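Local coordinates for acidocalcisomal pyrophosphatase (Trypanosoma brucei brucei, PDB 5C5V), which probably hydrolyses inorganic pyrophosphate to phosphate with the help of bound magnesium ions, at residues G102-F114 with F166-Q179. Residues are numbered along the deposited sequence; the frame is centred on the assembly and turned at random.
Sequences GEMYTPSYRVLYF and FEIATGESFNPIKQ. With MG (magnesium ion), chain F.
The Arg110 guanidinium lies against Lys178 and Glu172. Lys178 CB sits over one of its faces, offset toward the rim. Glu172 OE1 and Pro107 O lie in plane at its edge. Arg110 grips Glu172 side-on, with one nitrogen to each carboxylate oxygen. The bond from Arg110 NE to Glu172 OE1 is 3.0 Å and nearly straight, at 177°. The one from Arg110 NH2 to Glu172 OE2 is 2.9 Å and more bent. Both oxygens use their syn lone pairs, and the two planes are moderately twisted. NH1 donates to Pro107 O and Tyr109 O, so four acceptors fix the rotation of the group. The chain of Arg110 bends at chi2 (-67°), which lays it alongside Lys178. Lys178 NZ stands 4.6 Å from Arg110 NH2. Its long salt bridge to Glu172 OE2 probably offsets part of the like charge.

The Phe166 ring packs against Met104 and Tyr109. Met104 CE is 3.5 Å from Phe166 CZ. The Tyr109 ring meets Phe166 obliquely, with planes 54° apart. Met104 CG lies between two rings, over one face of Tyr105 and one face of Tyr109. Gln179 OE1 lies at the edge of the Tyr105 ring, and a water lies within hydrogen-bonding distance of Gln179 OE1 and Thr106 O. Gln179 NE2 bonds to Arg187 O.

Val111 and Ile177 form a single antiparallel, hydrogen-bonded bridge. Val111 N to Ile177 O is 2.8 Å, and Ile177 N to Val111 O is 3.0 Å. Their CB atoms touch at 3.8 Å. Ile177 CD1 reaches the edge of the Tyr113 ring, whose OH bonds to Gly236 O.

The contact thus joins strand 110-117, also paired with strand 94-101, to the hairpin of strands 166-168 and 177-182. That hairpin carries Glu167, a magnesium ligand of the PPase-family active site.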
# COMPACT_ATOMS: atom_id res chain seq x y z
N GLY A 102 -6.16 26.45 -26.64
CA GLY A 102 -4.90 27.08 -26.23
C GLY A 102 -5.07 28.58 -26.17
O GLY A 102 -6.13 29.07 -26.59
N GLU A 103 -4.06 29.31 -25.69
CA GLU A 103 -2.75 28.76 -25.34
C GLU A 103 -2.51 28.80 -23.83
O GLU A 103 -2.76 29.82 -23.18
CB GLU A 103 -1.65 29.53 -26.08
CG GLU A 103 -0.27 29.38 -25.46
CD GLU A 103 0.76 30.33 -26.06
OE1 GLU A 103 0.41 31.08 -27.01
OE2 GLU A 103 1.93 30.32 -25.60
N MET A 104 -2.02 27.70 -23.27
CA MET A 104 -1.92 27.58 -21.82
C MET A 104 -1.08 28.69 -21.20
O MET A 104 -0.06 29.08 -21.76
CB MET A 104 -1.34 26.22 -21.43
CG MET A 104 -1.56 25.87 -19.97
SD MET A 104 -1.09 24.17 -19.62
CE MET A 104 -1.47 24.03 -17.88
N TYR A 105 -1.54 29.17 -20.05
CA TYR A 105 -0.88 30.24 -19.29
C TYR A 105 -1.11 31.63 -19.88
O TYR A 105 -0.55 32.61 -19.39
CB TYR A 105 0.63 29.99 -19.18
CG TYR A 105 0.95 28.65 -18.56
CD1 TYR A 105 0.38 28.27 -17.36
CD2 TYR A 105 1.83 27.77 -19.19
CE1 TYR A 105 0.68 27.04 -16.79
CE2 TYR A 105 2.13 26.54 -18.63
CZ TYR A 105 1.56 26.19 -17.43
OH TYR A 105 1.86 24.97 -16.88
N THR A 106 -1.94 31.71 -20.92
CA THR A 106 -2.40 33.00 -21.42
C THR A 106 -3.88 33.10 -21.10
O THR A 106 -4.50 32.10 -20.75
CB THR A 106 -2.17 33.18 -22.93
OG1 THR A 106 -3.13 32.40 -23.66
CG2 THR A 106 -0.77 32.74 -23.30
N PRO A 107 -4.45 34.30 -21.22
CA PRO A 107 -5.85 34.50 -20.84
C PRO A 107 -6.85 33.77 -21.72
O PRO A 107 -8.03 33.68 -21.35
CB PRO A 107 -6.04 36.02 -20.97
CG PRO A 107 -4.65 36.59 -20.91
CD PRO A 107 -3.78 35.57 -21.57
N SER A 108 -6.41 33.27 -22.87
CA SER A 108 -7.33 32.66 -23.83
C SER A 108 -7.58 31.19 -23.52
O SER A 108 -8.55 30.60 -23.98
CB SER A 108 -6.81 32.81 -25.26
OG SER A 108 -5.61 32.08 -25.44
N TYR A 109 -6.69 30.60 -22.73
CA TYR A 109 -6.76 29.18 -22.43
C TYR A 109 -8.06 28.78 -21.74
O TYR A 109 -8.49 29.42 -20.78
CB TYR A 109 -5.57 28.79 -21.56
CG TYR A 109 -5.46 27.32 -21.28
CD1 TYR A 109 -5.10 26.43 -22.28
CD2 TYR A 109 -5.71 26.82 -20.01
CE1 TYR A 109 -4.98 25.07 -22.02
CE2 TYR A 109 -5.59 25.46 -19.74
CZ TYR A 109 -5.23 24.59 -20.75
OH TYR A 109 -5.12 23.25 -20.47
N ARG A 110 -8.69 27.72 -22.24
CA ARG A 110 -9.91 27.17 -21.65
C ARG A 110 -9.86 25.65 -21.67
O ARG A 110 -9.29 25.04 -22.58
CB ARG A 110 -11.16 27.66 -22.41
CG ARG A 110 -11.49 29.14 -22.25
CD ARG A 110 -11.90 29.46 -20.83
NE ARG A 110 -12.30 30.86 -20.67
CZ ARG A 110 -11.45 31.88 -20.67
NH1 ARG A 110 -10.15 31.67 -20.81
NH2 ARG A 110 -11.91 33.12 -20.53
N VAL A 111 -10.43 25.04 -20.64
CA VAL A 111 -10.66 23.60 -20.65
C VAL A 111 -12.15 23.34 -20.73
O VAL A 111 -12.89 23.64 -19.79
CB VAL A 111 -10.08 22.90 -19.42
CG1 VAL A 111 -10.28 21.41 -19.55
CG2 VAL A 111 -8.59 23.24 -19.25
N LEU A 112 -12.59 22.78 -21.85
CA LEU A 112 -14.00 22.54 -22.11
C LEU A 112 -14.37 21.09 -21.86
O LEU A 112 -13.56 20.19 -22.07
CB LEU A 112 -14.36 22.92 -23.55
CG LEU A 112 -14.40 24.41 -23.88
CD1 LEU A 112 -13.02 25.02 -23.67
CD2 LEU A 112 -14.90 24.67 -25.31
N TYR A 113 -15.62 20.88 -21.42
CA TYR A 113 -16.14 19.56 -21.12
C TYR A 113 -17.30 19.19 -22.04
O TYR A 113 -18.13 20.02 -22.39
CB TYR A 113 -16.59 19.47 -19.67
CG TYR A 113 -15.44 19.54 -18.68
CD1 TYR A 113 -14.99 18.41 -18.01
CD2 TYR A 113 -14.81 20.75 -18.42
CE1 TYR A 113 -13.93 18.48 -17.10
CE2 TYR A 113 -13.77 20.83 -17.53
CZ TYR A 113 -13.33 19.70 -16.87
OH TYR A 113 -12.30 19.82 -15.99
N PHE A 114 -17.33 17.92 -22.43
CA PHE A 114 -18.40 17.40 -23.26
C PHE A 114 -18.92 16.08 -22.73
O PHE A 114 -18.26 15.40 -21.94
CB PHE A 114 -17.92 17.21 -24.69
CG PHE A 114 -17.45 18.47 -25.34
CD1 PHE A 114 -18.28 19.16 -26.22
CD2 PHE A 114 -16.18 18.97 -25.07
CE1 PHE A 114 -17.85 20.32 -26.83
CE2 PHE A 114 -15.75 20.14 -25.68
CZ PHE A 114 -16.59 20.82 -26.56
N PHE A 166 -5.80 27.81 -11.89
CA PHE A 166 -6.96 27.53 -12.71
C PHE A 166 -8.19 27.44 -11.81
O PHE A 166 -8.08 27.14 -10.63
CB PHE A 166 -6.76 26.24 -13.48
CG PHE A 166 -5.64 26.30 -14.47
CD1 PHE A 166 -4.46 25.60 -14.26
CD2 PHE A 166 -5.75 27.09 -15.60
CE1 PHE A 166 -3.43 25.66 -15.17
CE2 PHE A 166 -4.72 27.15 -16.53
CZ PHE A 166 -3.55 26.44 -16.31
N GLU A 167 -9.35 27.74 -12.40
CA GLU A 167 -10.64 27.83 -11.72
C GLU A 167 -11.74 27.49 -12.72
O GLU A 167 -11.65 27.84 -13.90
CB GLU A 167 -10.90 29.24 -11.18
CG GLU A 167 -10.25 29.59 -9.86
CD GLU A 167 -10.66 30.99 -9.36
OE1 GLU A 167 -11.49 31.65 -10.03
OE2 GLU A 167 -10.13 31.42 -8.30
N ILE A 168 -12.79 26.84 -12.25
CA ILE A 168 -14.02 26.76 -13.02
C ILE A 168 -14.54 28.18 -13.23
O ILE A 168 -14.67 28.93 -12.26
CB ILE A 168 -15.08 25.91 -12.31
CG1 ILE A 168 -14.60 24.46 -12.20
CG2 ILE A 168 -16.40 26.03 -13.03
CD1 ILE A 168 -15.56 23.55 -11.47
N ALA A 169 -14.76 28.58 -14.48
CA ALA A 169 -15.25 29.92 -14.77
C ALA A 169 -16.77 29.98 -14.53
O ALA A 169 -17.57 29.67 -15.42
CB ALA A 169 -14.90 30.34 -16.18
N THR A 170 -17.15 30.39 -13.33
CA THR A 170 -18.54 30.40 -12.93
C THR A 170 -19.34 31.43 -13.73
O THR A 170 -20.56 31.40 -13.76
CB THR A 170 -18.67 30.70 -11.43
OG1 THR A 170 -18.01 31.95 -11.14
CG2 THR A 170 -18.00 29.60 -10.62
N GLY A 171 -18.63 32.34 -14.38
CA GLY A 171 -19.29 33.43 -15.08
C GLY A 171 -19.53 33.16 -16.55
O GLY A 171 -20.19 33.94 -17.21
N GLU A 172 -18.98 32.07 -17.08
CA GLU A 172 -19.10 31.79 -18.50
C GLU A 172 -19.99 30.59 -18.78
O GLU A 172 -20.04 29.65 -17.99
CB GLU A 172 -17.72 31.55 -19.13
CG GLU A 172 -16.76 32.71 -18.92
CD GLU A 172 -15.36 32.42 -19.45
OE1 GLU A 172 -15.19 31.44 -20.22
OE2 GLU A 172 -14.44 33.16 -19.09
N SER A 173 -20.70 30.63 -19.91
CA SER A 173 -21.53 29.51 -20.34
C SER A 173 -20.75 28.21 -20.42
O SER A 173 -19.66 28.18 -21.00
CB SER A 173 -22.14 29.79 -21.72
OG SER A 173 -22.96 30.94 -21.70
N PHE A 174 -21.32 27.16 -19.84
CA PHE A 174 -20.73 25.83 -19.82
C PHE A 174 -19.54 25.76 -18.84
O PHE A 174 -18.92 24.72 -18.69
CB PHE A 174 -20.32 25.39 -21.24
CG PHE A 174 -21.49 25.22 -22.20
CD1 PHE A 174 -22.36 24.14 -22.08
CD2 PHE A 174 -21.72 26.13 -23.22
CE1 PHE A 174 -23.46 23.98 -22.96
CE2 PHE A 174 -22.81 25.99 -24.11
CZ PHE A 174 -23.67 24.92 -23.98
N ASN A 175 -19.26 26.89 -18.18
CA ASN A 175 -18.32 26.97 -17.07
C ASN A 175 -17.00 26.24 -17.32
O ASN A 175 -16.59 25.39 -16.53
CB ASN A 175 -18.98 26.44 -15.80
CG ASN A 175 -20.35 27.01 -15.58
OD1 ASN A 175 -21.34 26.29 -15.64
ND2 ASN A 175 -20.43 28.31 -15.35
N PRO A 176 -16.35 26.56 -18.44
CA PRO A 176 -15.06 25.94 -18.70
C PRO A 176 -14.04 26.31 -17.62
O PRO A 176 -14.24 27.28 -16.89
CB PRO A 176 -14.67 26.53 -20.05
CG PRO A 176 -15.39 27.85 -20.11
CD PRO A 176 -16.71 27.56 -19.46
N ILE A 177 -12.97 25.54 -17.52
CA ILE A 177 -11.89 25.93 -16.63
C ILE A 177 -11.01 26.96 -17.31
O ILE A 177 -10.66 26.84 -18.49
CB ILE A 177 -11.07 24.74 -16.20
CG1 ILE A 177 -11.85 23.98 -15.12
CG2 ILE A 177 -9.74 25.20 -15.65
CD1 ILE A 177 -11.24 22.63 -14.77
N LYS A 178 -10.69 28.00 -16.57
CA LYS A 178 -9.77 29.03 -17.05
C LYS A 178 -8.75 29.38 -15.97
O LYS A 178 -8.87 28.94 -14.81
CB LYS A 178 -10.54 30.28 -17.47
CG LYS A 178 -11.09 31.08 -16.32
CD LYS A 178 -11.84 32.30 -16.83
CE LYS A 178 -12.12 33.30 -15.72
NZ LYS A 178 -12.13 34.70 -16.24
N GLN A 179 -7.74 30.15 -16.35
CA GLN A 179 -6.83 30.67 -15.36
C GLN A 179 -7.40 31.96 -14.79
O GLN A 179 -7.80 32.86 -15.53
CB GLN A 179 -5.43 30.89 -15.94
CG GLN A 179 -4.37 31.10 -14.88
CD GLN A 179 -2.96 30.97 -15.40
OE1 GLN A 179 -2.73 30.64 -16.57
NE2 GLN A 179 -1.99 31.25 -14.54
MG MG F . -10.84 32.49 -6.49
O HOH W 1 -4.01 30.04 -18.92
O HOH W 2 -7.06 31.04 -19.09
O HOH W 3 -8.03 33.48 -18.21
O HOH W 4 -17.43 23.15 -20.75
O HOH W 5 -12.70 32.68 -7.70
O HOH W 6 -11.71 33.88 -5.16
O HOH W 7 -10.36 34.36 -7.17